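Local coordinates for Ctr9 protein (Myceliophthora thermophila, PDB 6AF0), which probably binds the RNA polymerase II complex as the TPR-repeat scaffold subunit of the Paf1 transcription elongation complex, at residues W50-A54 with M69-G73; Q81-L85 with I135-F139. All coordinates share one frame; numbering follows the deposited sequence.

In the fold
Both contacts lie near the N-terminal end of this long, largely helical TPR-type solenoid, about 70 Å from the centre of the chain, with their own centres about 16 Å apart. Contact 1 comes first along the chain and joins helices 47-59 and 63-76 as a hairpin. Contact 2 opens just afterwards, where helix 82-101 begins, and reaches across some fifty residues to the turn between helices 118-135 and 140-155. The two touch through M51 and E83, CE to OE2 3.5 Å. Helix 82-101 thus packs against the hairpin of contact 1 and, at its start, against the turn after helix 118-135, while M51, E83 and F139 also meet a chain of another protein.

Contact 1 (W50-A54 with M69-G73); sequences WMTVA and MLLRG
W50 lays its indole across the backbone of G73, and this is the main bump and hollow of a helical hairpin in the solenoid. The segments run almost antiparallel, at 169°, with axes 9.8 Å apart. G73 CA lies 3.3 Å from the centroid of the six-membered ring and only 4° off its normal, a CH-pi contact over the face. Glycine suits the place because a side chain here would point at the indole. Chi1 of -70° turns the ring off the W50 carbonyl side and out over the neighbouring helix, where the aliphatic start of R72 borders it, CG lying 3.7 Å from CH2.

Beside the indole, at its CE3 corner, the bent M69 side chain fills the groove between W50 and V53. Its CE methyl comes 4.0 Å from W50 CE3, and its SD rests 3.6 Å from V53 CG1, the two side chains crossing at about a right angle. A54 is small enough to admit L70, whose CD2 presses on A54 CB at 3.5 Å. L70 continues to C90 and I91 of helix 82-101, while V53 and M69 reach L36 and C37 of helix 34-42.

An alanine in place of W50 would probably open a gap above G73 and leave the M69 methyl with less to pack on. NE1 also bonds to S45 O and the ring meets F40 edge-to-face, which probably help to fix its tilt. Side chains meet through carbon and sulfur; the backbone polar atoms beside the indole, G73 N and M69 O, are paired with each other within their helix, so cohesion rests on shape and burial.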
loop_
_atom_site.group_PDB
_atom_site.type_symbol
_atom_site.label_atom_id
_atom_site.label_comp_id
_atom_site.label_asym_id
_atom_site.label_seq_id
_atom_site.Cartn_x
_atom_site.Cartn_y
_atom_site.Cartn_z
ATOM N N TRP A 50 -16.094 -71.401 -4.243
ATOM C CA TRP A 50 -15.526 -70.223 -4.887
ATOM C C TRP A 50 -15.539 -68.998 -3.960
ATOM O O TRP A 50 -14.522 -68.329 -3.803
ATOM C CB TRP A 50 -16.337 -69.821 -6.116
ATOM C CG TRP A 50 -16.280 -70.708 -7.285
ATOM C CD1 TRP A 50 -17.140 -71.706 -7.583
ATOM C CD2 TRP A 50 -15.370 -70.628 -8.368
ATOM N NE1 TRP A 50 -16.808 -72.286 -8.772
ATOM C CE2 TRP A 50 -15.717 -71.639 -9.277
ATOM C CE3 TRP A 50 -14.271 -69.824 -8.645
ATOM C CZ2 TRP A 50 -15.010 -71.861 -10.437
ATOM C CZ3 TRP A 50 -13.574 -70.045 -9.788
ATOM C CH2 TRP A 50 -13.943 -71.052 -10.675
ATOM N N MET A 51 -16.708 -68.684 -3.399
ATOM C CA MET A 51 -16.862 -67.544 -2.503
ATOM C C MET A 51 -16.043 -67.723 -1.228
ATOM O O MET A 51 -15.314 -66.816 -0.832
ATOM C CB MET A 51 -18.331 -67.330 -2.155
ATOM C CG MET A 51 -19.129 -66.702 -3.286
ATOM S SD MET A 51 -19.334 -64.911 -3.164
ATOM C CE MET A 51 -20.623 -64.865 -1.912
ATOM N N THR A 52 -16.135 -68.890 -0.597
ATOM C CA THR A 52 -15.447 -69.114 0.674
ATOM C C THR A 52 -13.936 -68.908 0.571
ATOM O O THR A 52 -13.330 -68.334 1.475
ATOM C CB THR A 52 -15.702 -70.526 1.228
ATOM O OG1 THR A 52 -17.111 -70.778 1.288
ATOM C CG2 THR A 52 -15.143 -70.667 2.639
ATOM N N VAL A 53 -13.341 -69.382 -0.524
ATOM C CA VAL A 53 -11.902 -69.270 -0.756
ATOM C C VAL A 53 -11.570 -67.854 -1.175
ATOM O O VAL A 53 -10.540 -67.319 -0.781
ATOM C CB VAL A 53 -11.404 -70.282 -1.825
ATOM C CG1 VAL A 53 -9.904 -70.166 -2.095
ATOM C CG2 VAL A 53 -11.700 -71.697 -1.362
ATOM N N ALA A 54 -12.421 -67.233 -1.969
ATOM C CA ALA A 54 -12.143 -65.869 -2.432
ATOM C C ALA A 54 -12.109 -64.910 -1.231
ATOM O O ALA A 54 -11.159 -64.139 -1.049
ATOM C CB ALA A 54 -13.182 -65.418 -3.453
ATOM N N MET A 69 -10.450 -65.324 -8.881
ATOM C CA MET A 69 -11.317 -66.451 -8.573
ATOM C C MET A 69 -12.769 -66.149 -8.932
ATOM O O MET A 69 -13.386 -66.888 -9.685
ATOM C CB MET A 69 -11.220 -66.808 -7.103
ATOM C CG MET A 69 -9.942 -67.508 -6.742
ATOM S SD MET A 69 -10.141 -68.572 -5.314
ATOM C CE MET A 69 -11.548 -69.555 -5.756
ATOM N N LEU A 70 -13.309 -65.053 -8.427
ATOM C CA LEU A 70 -14.708 -64.747 -8.675
ATOM C C LEU A 70 -14.971 -64.414 -10.139
ATOM O O LEU A 70 -16.091 -64.573 -10.611
ATOM C CB LEU A 70 -15.194 -63.607 -7.788
ATOM C CG LEU A 70 -15.103 -63.858 -6.285
ATOM C CD1 LEU A 70 -15.765 -62.697 -5.567
ATOM C CD2 LEU A 70 -15.719 -65.185 -5.872
ATOM N N LEU A 71 -13.950 -63.960 -10.859
ATOM C CA LEU A 71 -14.082 -63.701 -12.304
ATOM C C LEU A 71 -14.340 -64.998 -13.057
ATOM O O LEU A 71 -15.234 -65.097 -13.899
ATOM C CB LEU A 71 -12.813 -63.034 -12.846
ATOM C CG LEU A 71 -12.974 -61.717 -13.602
ATOM C CD1 LEU A 71 -13.713 -60.686 -12.768
ATOM C CD2 LEU A 71 -11.606 -61.175 -13.988
ATOM N N ARG A 72 -13.539 -65.994 -12.721
ATOM C CA ARG A 72 -13.634 -67.305 -13.330
ATOM C C ARG A 72 -14.913 -68.028 -12.909
ATOM O O ARG A 72 -15.615 -68.590 -13.755
ATOM C CB ARG A 72 -12.410 -68.122 -12.945
ATOM C CG ARG A 72 -12.337 -69.466 -13.652
ATOM C CD ARG A 72 -10.965 -70.109 -13.545
ATOM N NE ARG A 72 -9.846 -69.171 -13.618
ATOM C CZ ARG A 72 -8.569 -69.523 -13.758
ATOM N NH1 ARG A 72 -8.211 -70.801 -13.845
ATOM N NH2 ARG A 72 -7.635 -68.585 -13.800
ATOM N N GLY A 73 -15.197 -68.014 -11.606
ATOM C CA GLY A 73 -16.455 -68.533 -11.066
ATOM C C GLY A 73 -17.668 -67.921 -11.760
ATOM O O GLY A 73 -18.654 -68.611 -12.017
#

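Contact 2 (Q81-L85 with I135-F139); sequences QREKL and INPAF
I135 and L85 meet through CG2 and CB where, in the TPR-type solenoid, the start of helix 82-101 packs on the loop that links helices 118-135 and 140-155. Both side chains leave their backbones toward the opposing segment, and L85 CB sits 3.9 Å from I135 CG2. The branched isoleucine suits its position because its two arms do different work. CG2, anti to the I135 backbone N, meets both Q81 CB and L85, while the longer arm ends in CD1, which also touches Q81 CB, at 3.8 Å, and crosses the aliphatic part of K84 at about a right angle. On another side the R82 guanidinium approaches CG2 distantly, by its edge.

L85 reaches beyond I135 to N136 and, at the far end of the loop, F139, and lies obliquely across both. Its CG is anti to the backbone N (chi1 165°), which carries both methyls out to these two residues. CD1 and CD2 each lie 3.9 Å from N136 CB, so the fork of the leucine spans that carbon. CD2 also stands over the face of the F139 ring, 4.1 Å from its centroid and 12° off the normal, a CH-pi contact, while CD1 lies nearer one side of the ring, at CD2 of F139. A leucine fits because one branched end can serve a methylene and an aromatic face together; the flat F139 ring gives it a broad floor, and F139 packs as well on the backbone of another protein's chain.

L85 N donates to Q81 O at 3.0 Å, a backbone bond of the first turn, and that same oxygen has the I135 CG2 methyl beside it.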
loop_
_atom_site.group_PDB
_atom_site.type_symbol
_atom_site.label_atom_id
_atom_site.label_comp_id
_atom_site.label_asym_id
_atom_site.label_seq_id
_atom_site.Cartn_x
_atom_site.Cartn_y
_atom_site.Cartn_z
ATOM N N GLN A 81 -27.989 -67.523 -12.608
ATOM C CA GLN A 81 -27.753 -66.120 -12.232
ATOM C C GLN A 81 -28.099 -65.792 -10.768
ATOM O O GLN A 81 -28.046 -64.628 -10.372
ATOM C CB GLN A 81 -28.575 -65.175 -13.125
ATOM C CG GLN A 81 -28.500 -65.422 -14.625
ATOM C CD GLN A 81 -29.526 -66.435 -15.111
ATOM O OE1 GLN A 81 -30.480 -66.766 -14.401
ATOM N NE2 GLN A 81 -29.341 -66.925 -16.336
ATOM N N ARG A 82 -28.450 -66.798 -9.968
ATOM C CA ARG A 82 -28.902 -66.565 -8.590
ATOM C C ARG A 82 -27.746 -66.344 -7.623
ATOM O O ARG A 82 -27.791 -65.437 -6.785
ATOM C CB ARG A 82 -29.810 -67.705 -8.110
ATOM C CG ARG A 82 -31.016 -67.975 -9.014
ATOM C CD ARG A 82 -31.412 -66.743 -9.829
ATOM N NE ARG A 82 -32.746 -66.807 -10.422
ATOM C CZ ARG A 82 -33.348 -65.782 -11.037
ATOM N NH1 ARG A 82 -32.752 -64.589 -11.141
ATOM N NH2 ARG A 82 -34.562 -65.945 -11.546
ATOM N N GLU A 83 -26.710 -67.166 -7.741
ATOM C CA GLU A 83 -25.453 -66.881 -7.051
ATOM C C GLU A 83 -24.496 -66.150 -7.974
ATOM O O GLU A 83 -23.554 -65.528 -7.491
ATOM C CB GLU A 83 -24.799 -68.159 -6.529
ATOM C CG GLU A 83 -23.569 -67.988 -5.620
ATOM C CD GLU A 83 -23.889 -67.382 -4.264
ATOM O OE1 GLU A 83 -25.008 -67.585 -3.763
ATOM O OE2 GLU A 83 -23.025 -66.699 -3.681
ATOM N N LYS A 84 -24.720 -66.210 -9.287
ATOM C CA LYS A 84 -23.960 -65.346 -10.190
ATOM C C LYS A 84 -24.125 -63.894 -9.700
ATOM O O LYS A 84 -23.145 -63.148 -9.554
ATOM C CB LYS A 84 -24.434 -65.475 -11.635
ATOM C CG LYS A 84 -23.317 -65.496 -12.672
ATOM C CD LYS A 84 -23.674 -64.755 -13.956
ATOM C CE LYS A 84 -22.510 -64.806 -14.940
ATOM N NZ LYS A 84 -22.773 -63.996 -16.159
ATOM N N LEU A 85 -25.375 -63.524 -9.416
ATOM C CA LEU A 85 -25.702 -62.232 -8.813
ATOM C C LEU A 85 -24.823 -61.948 -7.608
ATOM O O LEU A 85 -24.236 -60.885 -7.494
ATOM C CB LEU A 85 -27.168 -62.210 -8.383
ATOM C CG LEU A 85 -27.555 -61.084 -7.423
ATOM C CD1 LEU A 85 -27.528 -59.735 -8.126
ATOM C CD2 LEU A 85 -28.924 -61.351 -6.834
ATOM N N ILE A 135 -29.193 -58.520 -13.560
ATOM C CA ILE A 135 -29.718 -59.732 -12.948
ATOM C C ILE A 135 -30.761 -59.338 -11.919
ATOM O O ILE A 135 -31.887 -59.796 -12.010
ATOM C CB ILE A 135 -28.628 -60.588 -12.279
ATOM C CG1 ILE A 135 -27.534 -60.943 -13.300
ATOM C CG2 ILE A 135 -29.259 -61.809 -11.638
ATOM C CD1 ILE A 135 -26.551 -62.018 -12.867
ATOM N N ASN A 136 -30.382 -58.554 -10.939
ATOM C CA ASN A 136 -31.352 -58.139 -9.969
ATOM C C ASN A 136 -31.114 -56.743 -9.532
ATOM O O ASN A 136 -30.475 -56.502 -8.540
ATOM C CB ASN A 136 -31.338 -59.056 -8.770
ATOM C CG ASN A 136 -32.523 -58.845 -7.892
ATOM O OD1 ASN A 136 -33.195 -57.840 -7.991
ATOM N ND2 ASN A 136 -32.787 -59.790 -7.031
ATOM N N PRO A 137 -31.696 -55.810 -10.230
ATOM C CA PRO A 137 -31.605 -54.442 -9.799
ATOM C C PRO A 137 -32.331 -54.549 -8.517
ATOM O O PRO A 137 -32.935 -55.579 -8.307
ATOM C CB PRO A 137 -32.506 -53.747 -10.785
ATOM C CG PRO A 137 -33.591 -54.726 -11.007
ATOM C CD PRO A 137 -33.025 -56.095 -10.763
ATOM N N ALA A 138 -32.227 -53.596 -7.624
ATOM C CA ALA A 138 -32.965 -53.777 -6.406
ATOM C C ALA A 138 -32.559 -55.010 -5.624
ATOM O O ALA A 138 -33.390 -55.749 -5.149
ATOM C CB ALA A 138 -34.434 -53.851 -6.726
ATOM N N PHE A 139 -31.265 -55.232 -5.515
ATOM C CA PHE A 139 -30.705 -56.091 -4.508
ATOM C C PHE A 139 -29.992 -55.115 -3.582
ATOM O O PHE A 139 -29.082 -54.438 -4.005
ATOM C CB PHE A 139 -29.712 -56.993 -5.209
ATOM C CG PHE A 139 -29.098 -58.018 -4.341
ATOM C CD1 PHE A 139 -29.839 -58.680 -3.419
ATOM C CD2 PHE A 139 -27.776 -58.323 -4.471
ATOM C CE1 PHE A 139 -29.269 -59.630 -2.622
ATOM C CE2 PHE A 139 -27.193 -59.268 -3.679
ATOM C CZ PHE A 139 -27.944 -59.925 -2.752
#